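Local atomic coordinates of glycosyltransferase Gtf1 (Streptococcus pneumoniae, PDB entry 4PQG), a protein that belongs to the GT-B class of glycosyltransferases, with two domains built on parallel sheets and an extended antiparallel beta-sheet domain inserted in the first. Residues L93-G98 with S151-C156; R111-F114 with K119-T122; V121-V126 with D131-A136; A136-V139 with L144-K147. One frame throughout, in Å; residues are numbered along the deposited sequence.

Contact 1: L93-G98 with S151-C156; sequences LAYFGG and SYTRYC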
loop_
_atom_site.group_PDB
_atom_site.type_symbol
_atom_site.label_atom_id
_atom_site.label_comp_id
_atom_site.label_asym_id
_atom_site.label_seq_id
_atom_site.Cartn_x
_atom_site.Cartn_y
_atom_site.Cartn_z
ATOM N N LEU A 93 29.222 9.827 12.790
ATOM C CA LEU A 93 29.909 10.368 13.962
ATOM C C LEU A 93 30.637 11.691 13.668
ATOM O O LEU A 93 30.940 12.456 14.594
ATOM C CB LEU A 93 30.862 9.330 14.567
ATOM C CG LEU A 93 30.251 8.011 15.072
ATOM C CD1 LEU A 93 31.327 7.024 15.535
ATOM C CD2 LEU A 93 29.189 8.224 16.159
ATOM N N ALA A 94 30.889 11.964 12.385
ATOM C CA ALA A 94 31.491 13.229 11.948
ATOM C C ALA A 94 30.561 14.428 12.190
ATOM O O ALA A 94 31.018 15.560 12.325
ATOM C CB ALA A 94 31.883 13.155 10.473
ATOM N N TYR A 95 29.255 14.179 12.227
ATOM C CA TYR A 95 28.285 15.239 12.529
ATOM C C TYR A 95 28.305 15.614 14.020
ATOM O O TYR A 95 27.916 16.718 14.402
ATOM C CB TYR A 95 26.877 14.819 12.109
ATOM C CG TYR A 95 26.636 14.795 10.609
ATOM C CD1 TYR A 95 26.092 15.904 9.946
ATOM C CD2 TYR A 95 26.943 13.661 9.851
ATOM C CE1 TYR A 95 25.874 15.882 8.568
ATOM C CE2 TYR A 95 26.737 13.630 8.477
ATOM C CZ TYR A 95 26.194 14.741 7.838
ATOM O OH TYR A 95 25.958 14.703 6.472
ATOM N N PHE A 96 28.762 14.689 14.856
ATOM C CA PHE A 96 28.802 14.918 16.294
ATOM C C PHE A 96 30.260 15.066 16.737
ATOM O O PHE A 96 31.177 14.715 16.000
ATOM C CB PHE A 96 28.049 13.795 17.027
ATOM C CG PHE A 96 26.688 13.491 16.426
ATOM C CD1 PHE A 96 25.595 14.345 16.642
ATOM C CD2 PHE A 96 26.497 12.369 15.613
ATOM C CE1 PHE A 96 24.348 14.070 16.083
ATOM C CE2 PHE A 96 25.249 12.101 15.049
ATOM C CZ PHE A 96 24.175 12.951 15.281
ATOM N N GLY A 97 30.483 15.630 17.916
ATOM C CA GLY A 97 31.853 15.797 18.416
ATOM C C GLY A 97 32.595 14.479 18.550
ATOM O O GLY A 97 31.975 13.429 18.686
ATOM N N GLY A 98 33.925 14.537 18.517
ATOM C CA GLY A 98 34.755 13.329 18.560
ATOM C C GLY A 98 34.937 12.733 19.943
ATOM O O GLY A 98 34.242 13.106 20.891
ATOM N N SER A 151 20.474 9.431 3.643
ATOM C CA SER A 151 20.454 8.609 2.408
ATOM C C SER A 151 21.922 8.509 1.981
ATOM O O SER A 151 22.673 7.778 2.613
ATOM C CB SER A 151 19.559 9.203 1.312
ATOM O OG SER A 151 19.870 10.568 1.044
ATOM N N TYR A 152 22.349 9.277 0.978
ATOM C CA TYR A 152 23.798 9.409 0.698
ATOM C C TYR A 152 24.415 10.576 1.482
ATOM O O TYR A 152 25.635 10.722 1.532
ATOM C CB TYR A 152 24.086 9.534 -0.799
ATOM C CG TYR A 152 23.381 10.682 -1.523
ATOM C CD1 TYR A 152 24.019 11.916 -1.731
ATOM C CD2 TYR A 152 22.097 10.515 -2.041
ATOM C CE1 TYR A 152 23.371 12.950 -2.411
ATOM C CE2 TYR A 152 21.449 11.537 -2.727
ATOM C CZ TYR A 152 22.086 12.749 -2.917
ATOM O OH TYR A 152 21.402 13.742 -3.599
ATOM N N THR A 153 23.553 11.403 2.079
ATOM C CA THR A 153 23.965 12.438 3.028
ATOM C C THR A 153 22.779 12.695 3.959
ATOM O O THR A 153 21.705 12.123 3.759
ATOM C CB THR A 153 24.420 13.735 2.323
ATOM O OG1 THR A 153 25.022 14.613 3.280
ATOM C CG2 THR A 153 23.252 14.438 1.628
ATOM N N ARG A 154 22.964 13.545 4.967
ATOM C CA ARG A 154 21.847 13.932 5.838
ATOM C C ARG A 154 20.833 14.778 5.088
ATOM O O ARG A 154 21.160 15.844 4.594
ATOM C CB ARG A 154 22.341 14.687 7.068
ATOM C CG ARG A 154 21.199 15.248 7.916
ATOM C CD ARG A 154 21.746 15.975 9.124
ATOM N NE ARG A 154 22.419 17.216 8.757
ATOM C CZ ARG A 154 23.012 18.015 9.637
ATOM N NH1 ARG A 154 23.003 17.682 10.932
ATOM N NH2 ARG A 154 23.591 19.154 9.232
ATOM N N TYR A 155 19.592 14.299 5.024
ATOM C CA TYR A 155 18.535 15.040 4.372
ATOM C C TYR A 155 17.549 15.755 5.329
ATOM O O TYR A 155 16.869 16.676 4.908
ATOM C CB TYR A 155 17.781 14.144 3.373
ATOM C CG TYR A 155 17.035 12.954 3.978
ATOM C CD1 TYR A 155 15.724 13.084 4.477
ATOM C CD2 TYR A 155 17.617 11.696 3.998
ATOM C CE1 TYR A 155 15.038 11.987 4.992
ATOM C CE2 TYR A 155 16.948 10.594 4.518
ATOM C CZ TYR A 155 15.664 10.741 5.011
ATOM O OH TYR A 155 15.038 9.620 5.501
ATOM N N CYS A 156 17.494 15.326 6.592
ATOM C CA CYS A 156 16.585 15.900 7.593
ATOM C C CYS A 156 17.199 15.848 9.000
ATOM O O CYS A 156 17.881 14.861 9.356
ATOM C CB CYS A 156 15.235 15.142 7.566
ATOM S SG CYS A 156 14.047 15.614 8.848
HETATM O O HOH W 1 25.654 17.167 5.339
#

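Contact 2: R111-F114 with K119-T122; sequences RVFF and KFVT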
loop_
_atom_site.group_PDB
_atom_site.type_symbol
_atom_site.label_atom_id
_atom_site.label_comp_id
_atom_site.label_asym_id
_atom_site.label_seq_id
_atom_site.Cartn_x
_atom_site.Cartn_y
_atom_site.Cartn_z
ATOM N N ARG A 111 24.798 1.913 19.910
ATOM C CA ARG A 111 25.001 3.069 20.755
ATOM C C ARG A 111 26.489 3.325 20.939
ATOM O O ARG A 111 27.237 2.431 21.345
ATOM C CB ARG A 111 24.289 2.899 22.095
ATOM C CG ARG A 111 24.273 4.169 22.916
ATOM C CD ARG A 111 23.169 4.147 23.947
ATOM N NE ARG A 111 21.847 4.166 23.325
ATOM C CZ ARG A 111 20.704 4.163 24.004
ATOM N NH1 ARG A 111 20.721 4.139 25.334
ATOM N NH2 ARG A 111 19.548 4.185 23.352
ATOM N N VAL A 112 26.900 4.552 20.621
ATOM C CA VAL A 112 28.284 4.974 20.684
ATOM C C VAL A 112 28.437 5.944 21.850
ATOM O O VAL A 112 27.774 6.994 21.918
ATOM C CB VAL A 112 28.731 5.591 19.341
ATOM C CG1 VAL A 112 30.140 6.172 19.419
ATOM C CG2 VAL A 112 28.633 4.552 18.232
ATOM N N PHE A 113 29.295 5.555 22.789
ATOM C CA PHE A 113 29.525 6.321 24.000
ATOM C C PHE A 113 30.801 7.133 23.873
ATOM O O PHE A 113 31.682 6.818 23.070
ATOM C CB PHE A 113 29.585 5.400 25.224
ATOM C CG PHE A 113 28.272 4.740 25.561
ATOM C CD1 PHE A 113 27.333 5.388 26.363
ATOM C CD2 PHE A 113 27.974 3.464 25.089
ATOM C CE1 PHE A 113 26.125 4.780 26.681
ATOM C CE2 PHE A 113 26.767 2.850 25.410
ATOM C CZ PHE A 113 25.847 3.509 26.209
ATOM N N PHE A 114 30.872 8.193 24.666
ATOM C CA PHE A 114 31.983 9.115 24.635
ATOM C C PHE A 114 32.586 9.278 26.034
ATOM O O PHE A 114 31.977 8.882 27.043
ATOM C CB PHE A 114 31.534 10.456 24.039
ATOM C CG PHE A 114 31.155 10.368 22.582
ATOM C CD1 PHE A 114 32.078 10.672 21.587
ATOM C CD2 PHE A 114 29.875 9.966 22.196
ATOM C CE1 PHE A 114 31.740 10.580 20.241
ATOM C CE2 PHE A 114 29.533 9.876 20.852
ATOM C CZ PHE A 114 30.470 10.174 19.876
ATOM N N LYS A 119 27.283 12.734 26.891
ATOM C CA LYS A 119 26.772 12.569 25.539
ATOM C C LYS A 119 26.943 11.163 24.948
ATOM O O LYS A 119 27.970 10.520 25.144
ATOM C CB LYS A 119 27.339 13.657 24.606
ATOM C CG LYS A 119 28.611 13.313 23.831
ATOM C CD LYS A 119 29.241 14.566 23.225
ATOM C CE LYS A 119 30.361 14.251 22.240
ATOM N NZ LYS A 119 29.887 13.860 20.878
ATOM N N PHE A 120 25.912 10.690 24.248
ATOM C CA PHE A 120 26.025 9.506 23.394
ATOM C C PHE A 120 25.195 9.622 22.108
ATOM O O PHE A 120 24.257 10.419 22.037
ATOM C CB PHE A 120 25.709 8.203 24.153
ATOM C CG PHE A 120 24.302 8.100 24.687
ATOM C CD1 PHE A 120 23.250 7.675 23.868
ATOM C CD2 PHE A 120 24.035 8.360 26.033
ATOM C CE1 PHE A 120 21.956 7.556 24.374
ATOM C CE2 PHE A 120 22.743 8.238 26.545
ATOM C CZ PHE A 120 21.701 7.837 25.711
ATOM N N VAL A 121 25.564 8.833 21.104
ATOM C CA VAL A 121 24.867 8.787 19.828
ATOM C C VAL A 121 24.331 7.375 19.646
ATOM O O VAL A 121 25.072 6.398 19.822
ATOM C CB VAL A 121 25.815 9.125 18.652
ATOM C CG1 VAL A 121 25.087 9.042 17.322
ATOM C CG2 VAL A 121 26.425 10.508 18.829
ATOM N N THR A 122 23.044 7.260 19.323
ATOM C CA THR A 122 22.475 5.967 18.956
ATOM C C THR A 122 22.261 5.930 17.448
ATOM O O THR A 122 21.543 6.772 16.886
ATOM C CB THR A 122 21.169 5.685 19.723
ATOM O OG1 THR A 122 21.387 5.901 21.123
ATOM C CG2 THR A 122 20.690 4.250 19.487
HETATM O O HOH W 2 28.845 8.862 26.857
#

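Contact 3: V121-V126 with D131-A136; sequences VTCYLV and DLVQHA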
loop_
_atom_site.group_PDB
_atom_site.type_symbol
_atom_site.label_atom_id
_atom_site.label_comp_id
_atom_site.label_asym_id
_atom_site.label_seq_id
_atom_site.Cartn_x
_atom_site.Cartn_y
_atom_site.Cartn_z
ATOM N N VAL A 121 25.564 8.833 21.104
ATOM C CA VAL A 121 24.867 8.787 19.828
ATOM C C VAL A 121 24.331 7.375 19.646
ATOM O O VAL A 121 25.072 6.398 19.822
ATOM C CB VAL A 121 25.815 9.125 18.652
ATOM C CG1 VAL A 121 25.087 9.042 17.322
ATOM C CG2 VAL A 121 26.425 10.508 18.829
ATOM N N THR A 122 23.044 7.260 19.323
ATOM C CA THR A 122 22.475 5.967 18.956
ATOM C C THR A 122 22.261 5.930 17.448
ATOM O O THR A 122 21.543 6.772 16.886
ATOM C CB THR A 122 21.169 5.685 19.723
ATOM O OG1 THR A 122 21.387 5.901 21.123
ATOM C CG2 THR A 122 20.690 4.250 19.487
ATOM N N CYS A 123 22.919 4.976 16.793
ATOM C CA CYS A 123 22.750 4.755 15.368
ATOM C C CYS A 123 21.778 3.620 15.108
ATOM O O CYS A 123 21.834 2.559 15.758
ATOM C CB CYS A 123 24.083 4.438 14.688
ATOM S SG CYS A 123 25.321 5.757 14.770
ATOM N N TYR A 124 20.896 3.849 14.144
ATOM C CA TYR A 124 19.952 2.840 13.702
ATOM C C TYR A 124 20.376 2.344 12.335
ATOM O O TYR A 124 20.245 3.035 11.321
ATOM C CB TYR A 124 18.515 3.379 13.731
ATOM C CG TYR A 124 18.039 3.639 15.148
ATOM C CD1 TYR A 124 17.310 2.676 15.850
ATOM C CD2 TYR A 124 18.367 4.828 15.809
ATOM C CE1 TYR A 124 16.888 2.909 17.159
ATOM C CE2 TYR A 124 17.962 5.063 17.116
ATOM C CZ TYR A 124 17.226 4.104 17.785
ATOM O OH TYR A 124 16.816 4.352 19.075
ATOM N N LEU A 125 20.918 1.132 12.329
ATOM C CA LEU A 125 21.524 0.536 11.150
ATOM C C LEU A 125 20.485 -0.001 10.190
ATOM O O LEU A 125 19.436 -0.484 10.626
ATOM C CB LEU A 125 22.477 -0.600 11.566
ATOM C CG LEU A 125 23.640 -0.182 12.467
ATOM C CD1 LEU A 125 24.060 -1.343 13.358
ATOM C CD2 LEU A 125 24.804 0.346 11.642
ATOM N N VAL A 126 20.780 0.089 8.891
ATOM C CA VAL A 126 19.922 -0.482 7.859
ATOM C C VAL A 126 19.921 -1.997 8.055
ATOM O O VAL A 126 18.869 -2.630 8.032
ATOM C CB VAL A 126 20.425 -0.145 6.428
ATOM C CG1 VAL A 126 19.530 -0.751 5.351
ATOM C CG2 VAL A 126 20.499 1.356 6.223
ATOM N N ASP A 131 27.447 -1.517 8.254
ATOM C CA ASP A 131 27.641 -0.265 8.978
ATOM C C ASP A 131 26.901 0.939 8.347
ATOM O O ASP A 131 27.252 2.093 8.613
ATOM C CB ASP A 131 29.141 0.023 9.198
ATOM C CG ASP A 131 29.854 0.493 7.939
ATOM O OD1 ASP A 131 29.315 0.346 6.815
ATOM O OD2 ASP A 131 30.976 1.020 8.078
ATOM N N LEU A 132 25.882 0.665 7.529
ATOM C CA LEU A 132 25.045 1.728 6.943
ATOM C C LEU A 132 24.038 2.243 7.979
ATOM O O LEU A 132 23.405 1.444 8.687
ATOM C CB LEU A 132 24.340 1.230 5.670
ATOM C CG LEU A 132 25.222 0.639 4.551
ATOM C CD1 LEU A 132 24.379 0.083 3.407
ATOM C CD2 LEU A 132 26.236 1.640 4.010
ATOM N N VAL A 133 23.898 3.569 8.084
ATOM C CA VAL A 133 23.082 4.184 9.142
ATOM C C VAL A 133 21.916 5.001 8.575
ATOM O O VAL A 133 22.129 5.998 7.889
ATOM C CB VAL A 133 23.915 5.067 10.086
ATOM C CG1 VAL A 133 23.038 5.637 11.199
ATOM C CG2 VAL A 133 25.069 4.270 10.692
ATOM N N GLN A 134 20.699 4.563 8.891
ATOM C CA GLN A 134 19.461 5.127 8.342
ATOM C C GLN A 134 19.147 6.432 9.075
ATOM O O GLN A 134 18.796 7.421 8.448
ATOM C CB GLN A 134 18.311 4.096 8.460
ATOM C CG GLN A 134 16.939 4.526 7.945
ATOM C CD GLN A 134 16.125 5.293 8.988
ATOM O OE1 GLN A 134 16.194 4.992 10.193
ATOM N NE2 GLN A 134 15.344 6.285 8.536
ATOM N N HIS A 135 19.275 6.416 10.399
ATOM C CA HIS A 135 19.146 7.627 11.218
ATOM C C HIS A 135 19.886 7.488 12.521
ATOM O O HIS A 135 20.238 6.376 12.914
ATOM C CB HIS A 135 17.678 8.030 11.411
ATOM C CG HIS A 135 16.939 7.248 12.463
ATOM N ND1 HIS A 135 16.362 6.064 12.210
ATOM C CD2 HIS A 135 16.632 7.559 13.788
ATOM C CE1 HIS A 135 15.737 5.621 13.312
ATOM N NE2 HIS A 135 15.893 6.542 14.277
ATOM N N ALA A 136 20.142 8.617 13.184
ATOM C CA ALA A 136 20.947 8.671 14.415
ATOM C C ALA A 136 20.330 9.651 15.385
ATOM O O ALA A 136 19.733 10.653 14.966
ATOM C CB ALA A 136 22.375 9.091 14.107
#

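Contact 4: A136-V139 with L144-K147; sequences AEYV and LIRK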
loop_
_atom_site.group_PDB
_atom_site.type_symbol
_atom_site.label_atom_id
_atom_site.label_comp_id
_atom_site.label_asym_id
_atom_site.label_seq_id
_atom_site.Cartn_x
_atom_site.Cartn_y
_atom_site.Cartn_z
ATOM N N ALA A 136 20.142 8.617 13.184
ATOM C CA ALA A 136 20.947 8.671 14.415
ATOM C C ALA A 136 20.330 9.651 15.385
ATOM O O ALA A 136 19.733 10.653 14.966
ATOM C CB ALA A 136 22.375 9.091 14.107
ATOM N N GLU A 137 20.491 9.364 16.673
ATOM C CA GLU A 137 19.929 10.158 17.757
ATOM C C GLU A 137 21.033 10.682 18.675
ATOM O O GLU A 137 21.890 9.910 19.118
ATOM C CB GLU A 137 18.918 9.311 18.550
ATOM C CG GLU A 137 17.851 8.706 17.635
ATOM C CD GLU A 137 16.683 8.080 18.362
ATOM O OE1 GLU A 137 16.786 7.888 19.586
ATOM O OE2 GLU A 137 15.670 7.757 17.686
ATOM N N TYR A 138 21.012 11.986 18.952
ATOM C CA TYR A 138 22.006 12.611 19.838
ATOM C C TYR A 138 21.404 12.961 21.174
ATOM O O TYR A 138 20.440 13.722 21.251
ATOM C CB TYR A 138 22.597 13.879 19.234
ATOM C CG TYR A 138 23.697 14.524 20.076
ATOM C CD1 TYR A 138 25.023 14.056 20.014
ATOM C CD2 TYR A 138 23.422 15.620 20.914
ATOM C CE1 TYR A 138 26.033 14.660 20.765
ATOM C CE2 TYR A 138 24.419 16.227 21.674
ATOM C CZ TYR A 138 25.718 15.747 21.596
ATOM O OH TYR A 138 26.707 16.350 22.341
ATOM N N VAL A 139 22.019 12.437 22.226
ATOM C CA VAL A 139 21.467 12.549 23.571
ATOM C C VAL A 139 22.482 13.236 24.477
ATOM O O VAL A 139 23.671 12.893 24.464
ATOM C CB VAL A 139 21.068 11.156 24.128
ATOM C CG1 VAL A 139 20.438 11.282 25.501
ATOM C CG2 VAL A 139 20.108 10.437 23.186
ATOM N N LEU A 144 17.244 13.646 24.683
ATOM C CA LEU A 144 17.333 13.629 23.235
ATOM C C LEU A 144 17.225 15.051 22.691
ATOM O O LEU A 144 16.265 15.752 22.957
ATOM C CB LEU A 144 16.228 12.756 22.668
ATOM C CG LEU A 144 16.062 12.636 21.156
ATOM C CD1 LEU A 144 17.271 11.991 20.520
ATOM C CD2 LEU A 144 14.823 11.787 20.895
ATOM N N ILE A 145 18.215 15.443 21.907
ATOM C CA ILE A 145 18.390 16.809 21.437
ATOM C C ILE A 145 18.227 16.920 19.910
ATOM O O ILE A 145 17.767 17.923 19.406
ATOM C CB ILE A 145 19.780 17.324 21.923
ATOM C CG1 ILE A 145 19.760 17.555 23.442
ATOM C CG2 ILE A 145 20.252 18.583 21.201
ATOM C CD1 ILE A 145 18.538 18.313 23.936
ATOM N N ARG A 146 18.629 15.897 19.174
ATOM C CA ARG A 146 18.586 15.948 17.712
ATOM C C ARG A 146 18.553 14.547 17.142
ATOM O O ARG A 146 19.205 13.627 17.675
ATOM C CB ARG A 146 19.792 16.714 17.138
ATOM C CG ARG A 146 19.636 17.123 15.667
ATOM C CD ARG A 146 20.814 17.987 15.200
ATOM N NE ARG A 146 21.823 17.265 14.426
ATOM C CZ ARG A 146 23.088 17.661 14.248
ATOM N NH1 ARG A 146 23.558 18.774 14.813
ATOM N NH2 ARG A 146 23.899 16.931 13.500
ATOM N N LYS A 147 17.772 14.391 16.077
ATOM C CA LYS A 147 17.789 13.201 15.239
ATOM C C LYS A 147 18.114 13.586 13.812
ATOM O O LYS A 147 17.475 14.487 13.240
ATOM C CB LYS A 147 16.432 12.494 15.234
ATOM C CG LYS A 147 16.041 11.811 16.522
ATOM C CD LYS A 147 14.858 10.875 16.297
ATOM C CE LYS A 147 14.174 10.524 17.615
ATOM N NZ LYS A 147 12.920 9.717 17.441
#

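Contact 1: L93-G98 with S151-C156
Y95 makes the whole reach from 93-98 to R154 and T153, because the two backbones stay well apart, with the CA atoms of Y95 and R154 9.4 Å from each other. Its CG stands anti to the carbonyl carbon (chi1 -72°), which carries the ring out of the turn after helix 89-93 toward the start of strand 154-163. The CD1-CE1 side of the ring lies over one face of the R154 guanidinium, where Y95 CE1 comes within 3.7 Å of R154 CZ. The two planes are inclined at 50°, so the groups lean on each other rather than stack. R154 runs out straight and then bends at chi3 (70°), which brings the guanidinium face to the CD1-CE1 side of the ring, while R154 CB passes 3.7 Å from Y95 OH. The phenol oxygen ends 3.3 Å from T153 OG1. A water lies 2.7 Å from Y95 OH and makes a second, weak bond to the same threonine oxygen. Farther along the segment, F96 and G97 turn to other strands of the sheet. R154 is held from elsewhere too, by a salt bridge from NH1 to D148 and a cation-pi contact with Y175, so its charge has partners beyond Y95. This is sparse surface packing in which one aromatic side chain rests a connecting loop on the long antiparallel sheet of the GtfA extended beta-sheet domain.

Contact 2: R111-F114 with K119-T122
V112 and V121 form the hydrogen-bonded pair of an antiparallel beta hairpin whose short strand axes approach to 4.6 Å at 163°. V112 N donates to V121 O at 2.7 Å, almost straight, and V121 N returns the bond to V112 O at 3.0 Å. At the turn end of the pairing a water accepts the N-H of F114 and lies close to K119 O. On the face with V112 and V121, the lysine chain of K119 crosses F114. A bend at chi4 (80°) sets K119 NZ 3.7 Å from the ring centroid of F114, close to the ring normal, which makes a cation-pi contact. The same NZ also gives a hydrogen bond to G97 O, and V121 CG2 packs against F114 CE2. On the other face F113 and F120 point the same way, their rings oblique. There R111 folds over F120, the guanidinium and ring planes only 18° apart, with F120 CE1 lying over the rim of the guanidinium face. R111 CD touches F120 CD1 at 3.5 Å, and beyond it R111 NE reaches T122 OG1 at 2.8 Å in a bent, weak hydrogen bond.

Contact 3: V121-V126 with D131-A136
L132 O is approached by two groups of 121-126: V126 N donates to it at 3.0 Å, from above the carbonyl plane, and L125 CA makes a C-H...O contact at 3.2 Å. They lie near the turn of a beta hairpin between strands 119-125 and 133-140, and the pairing contains a beta bulge. Y124 N bonds to H135 O at 2.9 Å and Y124 O accepts from Q134 N at the same length, so Y124 faces two successive residues before L125 pairs with V133. H135 N, buried in this irregular part, has no partner in the model. The face with C123, L125, V133 and A136 is apolar: C123 CB meets V133 CG1 at 3.8 Å, and L125 CD2 comes up to V133 CG2. Helix 89-93 covers part of it, V92 touching C123, V133 and A136. Past the bulge, V126 CG2 packs on L132 CB, while Q134 NE2 bonds to L52 O. On the opposite face two flat groups lie almost parallel, the planes of Y124 and H135 being 4° apart. The imidazole gets there with CG between its backbone N and carbonyl carbon (chi1 80°). The rings are slid so far that they barely overlap, and Y124 CB sits over the imidazole instead. Their closest atoms are Y124 CD2 and H135 NE2, 3.4 Å apart.

Contact 4: A136-V139 with L144-K147
The Y138 ring meets I145 at its edge, near the ring plane, where Y138 CD2 comes within 4.1 Å of I145 CB. F96, from the loop after helix 89-93, brings its own ring almost parallel to that of Y138. With CG anti to the backbone N (chi1 -176°), the tyrosine lies beside I145 and points the same way. The backbone explains why I145 is there at all: Y138 N bonds to R146 O at 2.8 Å and I145 N to Y138 O at 2.9 Å, so both I145 and R146 face Y138 in a classic beta bulge. The R146 guanidinium leads away from Y138 to a salt bridge with D148. On the other face E137 and K147, a non-hydrogen-bonded pair, run side by side with extended chains. Their CG atoms touch, and farther out K147 NZ forms a salt bridge to E137 OE2 at 3.4 Å. The methylene K147 CE is nearer still to that oxygen, at 3.1 Å, so the ammonium lies a little past the carboxylate. L144 shares this face and wedges its CD1 against E137 CB at 3.7 Å, with V139 CG2 across from the same methyl. The pairing forms the hairpin of strands 133-140 and 143-150, with strand 119-125 bonded to the outer side of the first and strand 154-163 to that of the second.

The four contacts share one antiparallel sheet, the extended beta-sheet domain, on one side of the chain's centre. Contacts 2, 3 and 4 follow each other along the chain as successive hairpins, linking strands 109-114, 119-125, 133-140 and 143-150. Contacts 2 and 3 share V121 and T122, contacts 3 and 4 share A136, and a probable hydrogen bond from E137 N to T122 O ties contact 4 to contacts 2 and 3. Contact 1 spans all three in sequence, from the loop before the sheet to strand 154-163. Centres lie about 10 to 14 Å apart. Through F96 and G97, the loop of contact 1 packs on all three hairpins, so a meandering sheet and its covering loop form one unit.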